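Local atomic coordinates of variant surface glycoprotein MITAT 1.1 (Trypanosoma brucei brucei, PDB entry 5LY9), a protein that forms a dense coat on the surface of the bloodstream parasite, which escapes the host immune response by switching among antigenically distinct versions of it. Residues 9-14 against 122-127; 17-22 against 142-147; 106-111 against 212-217; 131-134 against 140-143; 169-174 against 179-184. One frame throughout, in Å; residues are numbered along the deposited sequence.

Overall arrangement
All five contacts lie in one lobe at one end of the elongated N-terminal domain, their centres about 20 to 33 Å from the centre of the chain. Helix 8-21 serves both contact 1 and contact 2, whose centres are about 13 Å apart and which are joined by the salt bridge from Lys-12 to Asp-142. Contact 4 sits about 8 Å from contact 1, centre to centre, and shares Asp-142 and Gln-143 with contact 2. Contact 3 adds the long helix 62-114 and meets contact 1 through Leu-14. Contacts 3 and 5 reach the same four-stranded sheet, about 16 Å apart between centres, and touch where Tyr-217 OH meets Gln-171 O.

Contact 1 (9-14 against 122-127); sequences TAWKPL and KCLVTT
Trp-11 and Val-125 meet through the indole nitrogen: Trp-11 NE1 donates to Val-125 O at 2.9 Å, with an N-H...O angle of 161°. The acceptor lies close to the ring plane, at the edge of the indole. Over one face comes Leu-124, whose CB stands 4.2 Å from the centroid of the five-membered ring of Trp-11 in a CH-pi contact. Its CD2 methyl reaches Trp-11 CD1 at 3.7 Å. Two consecutive residues of the loop thus hold one indole, Leu-124 by its side chain and Val-125 by its carbonyl.

The ring is brought there by a chi1 of 59°, which sets CG between the backbone N and the carbonyl carbon and sends the indole out from the helix toward the loop. A water extends the junction beyond the ring, accepting from Thr-9 N and donating to Thr-126 O at 2.7 Å. Just before Leu-124, Cys-123 is tied to Cys-190 by a disulfide, and Leu-124 itself pairs through its backbone with Ala-133.

The contact is buried and joins helix 8-21 to the loop that follows the long helix 62-114. Leu-124 also packs on Leu-112 and Glu-113 of that long helix, while Trp-11 and Leu-124 both touch Leu-140 of strand 139-140.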
# COMPACT_ATOMS: atom_id res chain seq x y z
N THR A 9 32.30 -11.41 4.26
CA THR A 9 32.27 -10.05 4.80
C THR A 9 31.47 -9.13 3.85
O THR A 9 30.89 -8.14 4.32
CB THR A 9 33.68 -9.46 4.97
OG1 THR A 9 34.38 -9.64 3.76
CG2 THR A 9 34.41 -10.10 6.09
N ALA A 10 31.41 -9.48 2.56
CA ALA A 10 30.66 -8.71 1.58
C ALA A 10 29.25 -9.21 1.36
O ALA A 10 28.34 -8.37 1.22
CB ALA A 10 31.42 -8.67 0.24
N TRP A 11 29.03 -10.51 1.25
CA TRP A 11 27.65 -11.00 1.02
C TRP A 11 26.81 -11.16 2.27
O TRP A 11 25.58 -11.15 2.20
CB TRP A 11 27.60 -12.28 0.16
CG TRP A 11 28.30 -13.44 0.66
CD1 TRP A 11 29.53 -13.90 0.27
CD2 TRP A 11 27.84 -14.38 1.64
NE1 TRP A 11 29.83 -15.04 0.95
CE2 TRP A 11 28.81 -15.39 1.76
CE3 TRP A 11 26.70 -14.50 2.40
CZ2 TRP A 11 28.69 -16.40 2.63
CZ3 TRP A 11 26.57 -15.50 3.22
CH2 TRP A 11 27.57 -16.47 3.35
N LYS A 12 27.39 -11.39 3.41
CA LYS A 12 26.54 -11.52 4.62
C LYS A 12 25.72 -10.26 4.92
O LYS A 12 24.51 -10.39 5.21
CB LYS A 12 27.33 -12.00 5.81
CG LYS A 12 27.48 -13.55 5.80
CD LYS A 12 28.19 -14.01 7.11
CE LYS A 12 28.41 -15.51 7.01
NZ LYS A 12 29.03 -16.05 8.25
N PRO A 13 26.31 -9.09 4.71
CA PRO A 13 25.47 -7.88 4.89
C PRO A 13 24.30 -7.81 3.89
O PRO A 13 23.25 -7.22 4.22
CB PRO A 13 26.46 -6.73 4.68
CG PRO A 13 27.73 -7.30 5.15
CD PRO A 13 27.74 -8.75 4.72
N LEU A 14 24.46 -8.33 2.68
CA LEU A 14 23.38 -8.40 1.75
C LEU A 14 22.30 -9.36 2.21
O LEU A 14 21.12 -9.07 2.06
CB LEU A 14 23.83 -8.76 0.31
CG LEU A 14 24.70 -7.64 -0.33
CD1 LEU A 14 25.42 -8.22 -1.52
CD2 LEU A 14 23.89 -6.43 -0.72
N LYS A 122 33.42 -21.10 -7.72
CA LYS A 122 32.72 -20.86 -6.47
C LYS A 122 32.60 -19.38 -6.31
O LYS A 122 33.61 -18.69 -6.31
CB LYS A 122 33.49 -21.46 -5.30
CG LYS A 122 33.76 -22.92 -5.38
CD LYS A 122 34.52 -23.49 -4.22
CE LYS A 122 34.50 -25.00 -4.42
NZ LYS A 122 35.46 -25.63 -3.49
N CYS A 123 31.37 -18.86 -6.14
CA CYS A 123 31.19 -17.38 -6.12
C CYS A 123 30.83 -16.75 -4.77
O CYS A 123 31.17 -15.59 -4.48
CB CYS A 123 30.17 -16.96 -7.18
SG CYS A 123 30.73 -17.04 -8.88
N LEU A 124 30.12 -17.48 -3.94
CA LEU A 124 29.90 -17.04 -2.57
C LEU A 124 30.76 -17.90 -1.70
O LEU A 124 30.47 -19.07 -1.54
CB LEU A 124 28.44 -17.16 -2.15
CG LEU A 124 27.46 -16.25 -2.90
CD1 LEU A 124 26.08 -16.46 -2.28
CD2 LEU A 124 27.83 -14.78 -2.91
N VAL A 125 31.81 -17.31 -1.20
CA VAL A 125 32.79 -18.02 -0.43
C VAL A 125 32.93 -17.47 0.97
O VAL A 125 32.31 -16.44 1.33
CB VAL A 125 34.18 -18.04 -1.17
CG1 VAL A 125 34.05 -18.78 -2.47
CG2 VAL A 125 34.78 -16.63 -1.35
N THR A 126 33.72 -18.15 1.80
CA THR A 126 33.82 -17.77 3.18
C THR A 126 34.93 -16.76 3.34
O THR A 126 34.72 -15.52 3.24
CB THR A 126 33.97 -19.00 4.09
OG1 THR A 126 35.19 -19.67 3.70
CG2 THR A 126 32.78 -19.86 3.95
N THR A 127 36.15 -17.25 3.59
CA THR A 127 37.31 -16.40 3.84
C THR A 127 38.47 -16.68 2.84
O THR A 127 39.47 -15.97 2.86
CB THR A 127 37.87 -16.68 5.23
OG1 THR A 127 38.19 -18.09 5.29
CG2 THR A 127 36.86 -16.30 6.37
O HOH W 1 34.87 -13.31 4.86

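Contact 2 (17-22 against 142-147); sequences LTTELS and DQECAL
The amide of Gln-143 approaches Thr-19 with NE2 4.3 Å from OG1, but its edge is turned to the backbone of its own segment. Gln-143 NE2 donates to Glu-144 O at 2.7 Å, in the carbonyl plane and on a lone pair, with that oxygen close to the amide plane; this fixes the rotation of the amide. The closest direct approach between the segments is to the same carbonyl, Thr-19 OG1 lying 3.3 Å from Glu-144 O. With CG anti to the backbone N (chi1 -177°), Glu-144 CG comes 4.0 Å from Thr-19 OG1, and the bend beyond it turns the carboxylate toward Thr-138, whose OG1 bonds to OE1.

Between the segments the link is a water. It donates to Thr-19 OG1 at 2.7 Å and accepts from Ala-146 N at 2.9 Å, bridging the helix to the chain just past strand 143-144. Thr-19 OG1, placed beside its backbone N by a chi1 of -56°, is also hydrogen-bonded to Cys-15 O one turn earlier. Here the last turns of helix 8-21 lie against strand 143-144, an outer strand of a small three-stranded antiparallel sheet, and the disulfide Cys-15 to Cys-145 closes the same junction covalently. Ser-22 OG donates to Thr-19 O at 2.6 Å. Thr-18 OG1 is hydrogen-bonded to Asp-106 OD1 of helix 62-114.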
# COMPACT_ATOMS: atom_id res chain seq x y z
N LEU A 17 20.37 -7.62 4.85
CA LEU A 17 19.49 -6.61 4.28
C LEU A 17 18.28 -7.25 3.66
O LEU A 17 17.16 -6.77 3.90
CB LEU A 17 20.23 -5.75 3.29
CG LEU A 17 19.45 -4.67 2.51
CD1 LEU A 17 18.82 -3.66 3.48
CD2 LEU A 17 20.31 -3.96 1.45
N THR A 18 18.47 -8.32 2.84
CA THR A 18 17.31 -8.94 2.25
C THR A 18 16.34 -9.48 3.32
O THR A 18 15.12 -9.36 3.18
CB THR A 18 17.67 -9.95 1.11
OG1 THR A 18 16.45 -10.30 0.44
CG2 THR A 18 18.22 -11.15 1.69
N THR A 19 16.89 -10.05 4.41
CA THR A 19 16.08 -10.47 5.56
C THR A 19 15.27 -9.29 6.16
O THR A 19 14.09 -9.41 6.40
CB THR A 19 16.99 -11.14 6.62
OG1 THR A 19 17.69 -12.25 5.99
CG2 THR A 19 16.18 -11.59 7.78
N GLU A 20 15.91 -8.18 6.35
CA GLU A 20 15.23 -7.01 6.90
C GLU A 20 14.12 -6.53 5.95
O GLU A 20 12.97 -6.30 6.36
CB GLU A 20 16.19 -5.87 7.23
CG GLU A 20 15.47 -4.61 7.75
CD GLU A 20 16.37 -3.71 8.56
OE1 GLU A 20 16.94 -4.20 9.62
OE2 GLU A 20 16.58 -2.56 8.08
N LEU A 21 14.49 -6.39 4.67
CA LEU A 21 13.58 -5.89 3.66
C LEU A 21 12.35 -6.76 3.50
O LEU A 21 11.29 -6.29 3.15
CB LEU A 21 14.26 -5.60 2.33
CG LEU A 21 15.40 -4.58 2.25
CD1 LEU A 21 15.94 -4.61 0.81
CD2 LEU A 21 14.88 -3.20 2.61
N SER A 22 12.47 -8.03 3.80
CA SER A 22 11.40 -9.00 3.64
C SER A 22 10.17 -8.63 4.48
O SER A 22 9.08 -8.97 4.08
CB SER A 22 11.91 -10.43 4.01
OG SER A 22 11.99 -10.51 5.39
N ASP A 142 26.01 -19.47 8.63
CA ASP A 142 25.20 -19.24 9.81
C ASP A 142 24.23 -18.08 9.63
O ASP A 142 23.67 -17.66 10.60
CB ASP A 142 26.10 -19.03 11.01
CG ASP A 142 27.08 -17.90 10.84
OD1 ASP A 142 27.40 -17.52 9.68
OD2 ASP A 142 27.59 -17.41 11.91
N GLN A 143 24.08 -17.53 8.42
CA GLN A 143 23.32 -16.30 8.22
C GLN A 143 22.00 -16.62 7.51
O GLN A 143 22.02 -17.22 6.43
CB GLN A 143 24.16 -15.35 7.36
CG GLN A 143 23.51 -14.04 6.95
CD GLN A 143 22.84 -13.26 8.05
OE1 GLN A 143 23.55 -12.93 9.01
NE2 GLN A 143 21.47 -12.92 7.92
N GLU A 144 20.88 -16.20 8.08
CA GLU A 144 19.63 -16.31 7.37
C GLU A 144 19.76 -15.55 6.04
O GLU A 144 20.23 -14.40 5.97
CB GLU A 144 18.51 -15.74 8.19
CG GLU A 144 17.17 -15.86 7.62
CD GLU A 144 16.57 -17.23 7.46
OE1 GLU A 144 17.15 -18.26 7.85
OE2 GLU A 144 15.40 -17.26 6.94
N CYS A 145 19.37 -16.24 4.98
CA CYS A 145 19.42 -15.69 3.63
C CYS A 145 18.38 -16.37 2.73
O CYS A 145 18.74 -17.14 1.81
CB CYS A 145 20.83 -15.86 3.10
SG CYS A 145 21.24 -14.68 1.78
N ALA A 146 17.12 -16.08 3.00
CA ALA A 146 16.03 -16.73 2.30
C ALA A 146 15.83 -15.81 1.10
O ALA A 146 15.39 -14.62 1.23
CB ALA A 146 14.76 -16.84 3.12
N LEU A 147 16.04 -16.37 -0.06
CA LEU A 147 15.90 -15.51 -1.31
C LEU A 147 14.43 -15.67 -1.75
O LEU A 147 14.11 -16.22 -2.82
CB LEU A 147 16.87 -15.99 -2.31
CG LEU A 147 18.28 -16.04 -1.80
CD1 LEU A 147 19.26 -16.56 -2.82
CD2 LEU A 147 18.73 -14.65 -1.35
O HOH W 2 16.09 -13.98 4.72

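Contact 3 (106-111 against 212-217)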
# COMPACT_ATOMS: atom_id res chain seq x y z
N ASP A 106 18.03 -10.52 -4.37
CA ASP A 106 17.81 -11.97 -4.30
C ASP A 106 18.25 -12.64 -5.63
O ASP A 106 18.81 -13.75 -5.66
CB ASP A 106 16.35 -12.29 -3.96
CG ASP A 106 15.98 -11.98 -2.51
OD1 ASP A 106 16.89 -11.57 -1.73
OD2 ASP A 106 14.77 -12.18 -2.18
N GLU A 107 17.94 -11.99 -6.74
CA GLU A 107 18.27 -12.57 -8.06
C GLU A 107 19.80 -12.65 -8.19
O GLU A 107 20.35 -13.68 -8.66
CB GLU A 107 17.61 -11.77 -9.17
CG GLU A 107 17.90 -12.23 -10.60
CD GLU A 107 17.28 -13.57 -10.97
OE1 GLU A 107 16.22 -13.91 -10.33
OE2 GLU A 107 17.83 -14.19 -11.97
N PHE A 108 20.50 -11.59 -7.83
CA PHE A 108 21.98 -11.59 -8.01
C PHE A 108 22.62 -12.59 -7.03
O PHE A 108 23.54 -13.34 -7.41
CB PHE A 108 22.61 -10.23 -7.97
CG PHE A 108 23.95 -10.21 -8.58
CD1 PHE A 108 24.08 -10.23 -10.00
CD2 PHE A 108 25.07 -10.34 -7.81
CE1 PHE A 108 25.31 -10.26 -10.57
CE2 PHE A 108 26.32 -10.36 -8.41
CZ PHE A 108 26.45 -10.36 -9.74
N LEU A 109 22.20 -12.57 -5.76
CA LEU A 109 22.74 -13.55 -4.81
C LEU A 109 22.47 -14.98 -5.26
O LEU A 109 23.35 -15.84 -5.14
CB LEU A 109 22.22 -13.36 -3.38
CG LEU A 109 22.72 -12.15 -2.58
CD1 LEU A 109 21.98 -12.08 -1.27
CD2 LEU A 109 24.20 -12.15 -2.28
N ASN A 110 21.25 -15.24 -5.73
CA ASN A 110 20.91 -16.55 -6.23
C ASN A 110 21.85 -16.94 -7.39
O ASN A 110 22.28 -18.13 -7.47
CB ASN A 110 19.46 -16.61 -6.71
CG ASN A 110 19.08 -17.98 -7.29
OD1 ASN A 110 18.88 -18.92 -6.55
ND2 ASN A 110 19.03 -18.07 -8.59
N LEU A 111 22.14 -15.98 -8.30
CA LEU A 111 22.96 -16.33 -9.45
C LEU A 111 24.38 -16.69 -8.94
O LEU A 111 24.93 -17.71 -9.33
CB LEU A 111 23.03 -15.15 -10.44
CG LEU A 111 24.04 -15.36 -11.56
CD1 LEU A 111 23.65 -16.57 -12.42
CD2 LEU A 111 24.13 -14.13 -12.39
N LYS A 212 27.38 -2.73 -14.08
CA LYS A 212 26.79 -2.39 -12.81
C LYS A 212 25.75 -3.43 -12.50
O LYS A 212 24.77 -3.63 -13.28
CB LYS A 212 26.13 -1.01 -12.88
CG LYS A 212 27.01 0.08 -13.44
CD LYS A 212 28.28 0.23 -12.61
CE LYS A 212 28.18 1.43 -11.68
NZ LYS A 212 26.76 1.66 -11.21
N VAL A 213 25.90 -4.09 -11.35
CA VAL A 213 24.99 -5.17 -10.93
C VAL A 213 24.53 -4.87 -9.50
O VAL A 213 24.93 -3.87 -8.90
CB VAL A 213 25.62 -6.55 -11.09
CG1 VAL A 213 25.98 -6.80 -12.56
CG2 VAL A 213 26.83 -6.73 -10.18
N LEU A 214 23.69 -5.73 -8.95
CA LEU A 214 23.09 -5.50 -7.63
C LEU A 214 22.44 -4.11 -7.62
O LEU A 214 22.67 -3.29 -6.67
CB LEU A 214 24.09 -5.71 -6.49
CG LEU A 214 24.31 -7.19 -6.11
CD1 LEU A 214 25.63 -7.41 -5.43
CD2 LEU A 214 23.17 -7.75 -5.25
N ALA A 215 21.70 -3.80 -8.69
CA ALA A 215 21.02 -2.49 -8.84
C ALA A 215 21.94 -1.28 -8.60
O ALA A 215 21.55 -0.25 -8.06
CB ALA A 215 19.80 -2.46 -7.93
N GLY A 216 23.16 -1.40 -9.08
CA GLY A 216 24.12 -0.30 -9.02
C GLY A 216 25.13 -0.36 -7.88
O GLY A 216 26.03 0.46 -7.81
N TYR A 217 24.97 -1.25 -6.93
CA TYR A 217 25.88 -1.31 -5.81
C TYR A 217 27.25 -1.81 -6.21
O TYR A 217 28.29 -1.29 -5.72
CB TYR A 217 25.28 -2.26 -4.73
CG TYR A 217 26.14 -2.62 -3.59
CD1 TYR A 217 26.85 -1.66 -2.87
CD2 TYR A 217 26.20 -3.92 -3.16
CE1 TYR A 217 27.64 -2.03 -1.79
CE2 TYR A 217 26.98 -4.29 -2.09
CZ TYR A 217 27.65 -3.36 -1.35
OH TYR A 217 28.46 -3.73 -0.27
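Val-213, at the end of strand 211-213, and the next residue, Leu-214, pack on Phe-108 of the long helix. In the CH-pi contact Val-213 CG2 lies over one face of the phenyl ring, 4.0 Å from the centroid of Phe-108 and 26° off the normal, shifted toward the rim where it comes within 3.7 Å of Phe-108 CZ. The remaining contacts are between apolar side chains. Leu-214 crosses Phe-108 at about a right angle and meets the base of the ring, with CG 3.7 Å from Phe-108 CD2 and CD2 3.7 Å from Phe-108 CB. A chi1 of -161° carries the phenyl group out from the helix to meet both residues.

The contact seats the end of strand 211-213, an outer strand of a four-stranded antiparallel sheet, on helix 62-114. Leu-214 and Ala-215 both have positive phi, and the chain turns there toward strand 218-220; Tyr-217 N bonds to Leu-214 O at 3.1 Å within this turn.

Two polar bonds nearby cross to the second subunit: Leu-214 N is hydrogen-bonded to Glu-107 OE2 of that subunit, and Asn-110 ND2 to Lys-212 O of that subunit. Within its own chain, Leu-214 O accepts from Trp-246 NE1.

Contact 4 (131-134 against 140-143); sequences TAAT and LDDQ
Thr-134 and Asp-141 are joined by two hydrogen bonds running in opposite directions. Asp-141 N donates to Thr-134 O at 2.8 Å, and Thr-134 N donates to Asp-141 OD1 at 3.0 Å with an N-H...O angle of 165°. The second bond reaches the carboxylate from above, 57° out of its plane, although the N-H itself points almost straight at the oxygen. A chi1 of -70° puts Asp-141 CG beside its own backbone N, which lets one residue engage both the N-H and the C=O of Thr-134.

Two waters widen this pairing. One donates to Asp-141 OD1 and to Ala-132 O and accepts from Thr-134 OG1 at 2.7 Å, tying the carboxylate to Ala-132 and Thr-134. The other donates to Thr-134 O, at 2.9 Å, and to Asp-141 O.

Asp-141 occupies the second position of a type II' beta turn from Leu-140 to Gln-143, and has the positive phi expected there. The turn connects strands 139-140 and 143-144 of the three-stranded antiparallel sheet, and 131-134 leads into the edge strand 135-136. The bond from Gln-143 N to Leu-140 O closes the turn, and Leu-140 N donates back to Gln-143 O.

Leu-140 CA makes a CA-H...O contact with Thr-134 O at 3.5 Å. Ala-133 CB lies 4.1 Å from Leu-140 CD2 and 3.8 Å from Asp-141 OD2. Ala-133 also touches Trp-11 of helix 8-21, and Asp-141 packs against Thr-126.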
# COMPACT_ATOMS: atom_id res chain seq x y z
N THR A 131 36.31 -22.24 -0.59
CA THR A 131 35.37 -22.69 0.39
C THR A 131 34.07 -21.97 0.13
O THR A 131 33.88 -20.80 0.53
CB THR A 131 35.88 -22.46 1.78
OG1 THR A 131 37.24 -22.94 1.86
CG2 THR A 131 35.03 -23.14 2.75
N ALA A 132 33.19 -22.66 -0.57
CA ALA A 132 31.82 -22.12 -0.81
C ALA A 132 31.04 -22.07 0.50
O ALA A 132 31.14 -22.92 1.35
CB ALA A 132 31.06 -22.99 -1.81
N ALA A 133 30.22 -21.04 0.64
CA ALA A 133 29.21 -21.01 1.66
C ALA A 133 28.33 -22.20 1.50
O ALA A 133 28.11 -22.67 0.36
CB ALA A 133 28.38 -19.73 1.47
N THR A 134 27.82 -22.72 2.60
CA THR A 134 26.97 -23.86 2.59
C THR A 134 25.56 -23.48 2.85
O THR A 134 25.26 -22.83 3.89
CB THR A 134 27.39 -24.83 3.70
OG1 THR A 134 28.77 -25.17 3.48
CG2 THR A 134 26.55 -26.13 3.72
N LEU A 140 22.68 -19.42 4.77
CA LEU A 140 23.95 -19.58 4.11
C LEU A 140 24.97 -19.43 5.19
O LEU A 140 25.08 -18.42 5.82
CB LEU A 140 24.19 -18.47 3.05
CG LEU A 140 23.70 -18.73 1.68
CD1 LEU A 140 23.97 -17.45 0.83
CD2 LEU A 140 24.32 -19.96 1.05
N ASP A 141 25.72 -20.51 5.39
CA ASP A 141 26.44 -20.73 6.63
C ASP A 141 25.60 -20.41 7.85
O ASP A 141 24.56 -21.03 8.12
CB ASP A 141 27.73 -19.95 6.58
CG ASP A 141 28.75 -20.54 5.56
OD1 ASP A 141 28.85 -21.79 5.21
OD2 ASP A 141 29.49 -19.66 5.15
N ASP A 142 26.01 -19.47 8.63
CA ASP A 142 25.20 -19.24 9.81
C ASP A 142 24.23 -18.08 9.63
O ASP A 142 23.67 -17.66 10.60
CB ASP A 142 26.10 -19.03 11.01
CG ASP A 142 27.08 -17.90 10.84
OD1 ASP A 142 27.40 -17.52 9.68
OD2 ASP A 142 27.59 -17.41 11.91
N GLN A 143 24.08 -17.53 8.42
CA GLN A 143 23.32 -16.30 8.22
C GLN A 143 22.00 -16.62 7.51
O GLN A 143 22.02 -17.22 6.43
CB GLN A 143 24.16 -15.35 7.36
CG GLN A 143 23.51 -14.04 6.95
CD GLN A 143 22.84 -13.26 8.05
OE1 GLN A 143 23.55 -12.93 9.01
NE2 GLN A 143 21.47 -12.92 7.92
O HOH W 3 30.54 -23.28 4.05
O HOH W 4 24.15 -23.03 6.60

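Contact 5 (169-174 against 179-184)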
# COMPACT_ATOMS: atom_id res chain seq x y z
N ASN A 169 25.80 -1.48 7.26
CA ASN A 169 26.59 -2.72 7.27
C ASN A 169 27.12 -3.14 5.91
O ASN A 169 27.97 -4.06 5.84
CB ASN A 169 25.83 -3.82 7.98
CG ASN A 169 25.58 -3.49 9.42
OD1 ASN A 169 26.47 -2.97 10.10
ND2 ASN A 169 24.40 -3.81 9.93
N LEU A 170 26.64 -2.53 4.82
CA LEU A 170 27.20 -2.80 3.51
C LEU A 170 28.57 -2.28 3.38
O LEU A 170 28.87 -1.11 3.71
CB LEU A 170 26.33 -2.20 2.38
CG LEU A 170 24.91 -2.75 2.26
CD1 LEU A 170 24.30 -2.36 0.92
CD2 LEU A 170 24.61 -4.17 2.55
N GLN A 171 29.46 -3.14 2.91
CA GLN A 171 30.85 -2.79 2.73
C GLN A 171 31.04 -1.97 1.50
O GLN A 171 30.17 -1.95 0.60
CB GLN A 171 31.67 -4.07 2.57
CG GLN A 171 31.52 -5.02 3.74
CD GLN A 171 31.85 -4.32 5.04
OE1 GLN A 171 30.95 -3.90 5.79
NE2 GLN A 171 33.09 -4.03 5.20
N HIS A 172 32.18 -1.27 1.47
CA HIS A 172 32.52 -0.44 0.31
C HIS A 172 34.03 -0.55 0.07
O HIS A 172 34.78 -0.69 1.02
CB HIS A 172 32.07 1.05 0.46
CG HIS A 172 32.66 1.76 1.62
ND1 HIS A 172 33.82 2.50 1.52
CD2 HIS A 172 32.26 1.85 2.92
CE1 HIS A 172 34.12 3.00 2.71
NE2 HIS A 172 33.22 2.58 3.58
N GLY A 173 34.40 -0.51 -1.20
CA GLY A 173 35.78 -0.50 -1.58
C GLY A 173 35.99 -1.45 -2.73
O GLY A 173 35.10 -1.69 -3.55
N GLY A 174 37.19 -1.95 -2.83
CA GLY A 174 37.55 -2.85 -3.91
C GLY A 174 38.09 -2.09 -5.10
O GLY A 174 38.59 -0.99 -4.96
N ASN A 179 42.87 -7.77 -2.29
CA ASN A 179 42.18 -8.92 -1.68
C ASN A 179 41.14 -8.55 -0.66
O ASN A 179 40.93 -9.30 0.29
CB ASN A 179 43.16 -9.97 -1.15
CG ASN A 179 44.22 -10.30 -2.17
OD1 ASN A 179 43.91 -10.68 -3.31
ND2 ASN A 179 45.48 -10.08 -1.80
N THR A 180 40.46 -7.43 -0.86
CA THR A 180 39.62 -6.89 0.21
C THR A 180 38.33 -7.67 0.34
O THR A 180 38.02 -8.20 1.41
CB THR A 180 39.27 -5.40 -0.04
OG1 THR A 180 40.47 -4.72 -0.37
CG2 THR A 180 38.57 -4.80 1.26
N PHE A 181 37.56 -7.73 -0.74
CA PHE A 181 36.24 -8.47 -0.70
C PHE A 181 36.25 -9.77 -1.53
O PHE A 181 35.30 -10.50 -1.55
CB PHE A 181 35.11 -7.53 -1.08
CG PHE A 181 35.06 -6.31 -0.22
CD1 PHE A 181 34.85 -6.43 1.16
CD2 PHE A 181 35.19 -5.07 -0.76
CE1 PHE A 181 34.88 -5.34 1.96
CE2 PHE A 181 35.17 -3.92 0.06
CZ PHE A 181 35.02 -4.06 1.42
N GLN A 182 37.35 -10.04 -2.21
CA GLN A 182 37.60 -11.23 -3.02
C GLN A 182 39.02 -11.68 -2.58
O GLN A 182 39.94 -10.86 -2.57
CB GLN A 182 37.58 -10.91 -4.52
CG GLN A 182 36.18 -10.66 -5.04
CD GLN A 182 36.22 -9.97 -6.40
OE1 GLN A 182 36.25 -8.73 -6.49
NE2 GLN A 182 36.35 -10.78 -7.43
N PRO A 183 39.16 -12.92 -2.15
CA PRO A 183 40.45 -13.34 -1.58
C PRO A 183 41.55 -13.55 -2.62
O PRO A 183 41.33 -13.44 -3.86
CB PRO A 183 40.10 -14.67 -0.92
CG PRO A 183 39.02 -15.24 -1.78
CD PRO A 183 38.21 -14.00 -2.24
N THR A 184 42.73 -13.92 -2.12
CA THR A 184 43.81 -14.31 -3.00
C THR A 184 43.44 -15.54 -3.82
O THR A 184 42.54 -16.30 -3.47
CB THR A 184 45.07 -14.61 -2.18
OG1 THR A 184 44.77 -15.63 -1.20
CG2 THR A 184 45.49 -13.39 -1.39
O HOH W 5 40.27 -2.53 -2.07
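The chain runs from 169-174 into 179-184 through only four intervening residues, with CA atoms nearest at Gly-174 and Thr-180, and both glycines of the first segment have positive phi, 136° at Gly-173 and 91° at Gly-174. The contact lies near the surface of the lobe, where strand 173-174 forms one edge of a four-stranded antiparallel sheet and the following loop folds back against it.

Phe-181 carries the contact from segment 179-184. Its ring edge meets the backbone: His-172 O lies 3.4 Å from Phe-181 CE2, close to the ring plane, and Gly-173 N is 3.7 Å from the same carbon. Gln-171 approaches obliquely, its CB 3.5 Å from Phe-181 CE1, and its side chain crosses the phenyl group at about a right angle. A chi1 of -57°, with CG beside the backbone N, places Gln-171 CG 3.8 Å from Phe-181 CE1. Gly-173 has no side chain to stand between its backbone and the ring. From within its own segment, Thr-180 CG2 sits over the centre of one face of the Phe-181 ring, 3.6 Å above the plane.

Outside the segments, Phe-181 touches Ala-10 of helix 8-21 and bonds through its backbone to Lys-7. Gly-173 pairs with Leu-229 of the neighbouring strand, and Gln-171 O accepts from Tyr-217 OH. A water lies 2.8 Å from Thr-180 OG1 and accepts a weak hydrogen bond from Gly-174 N at 3.2 Å.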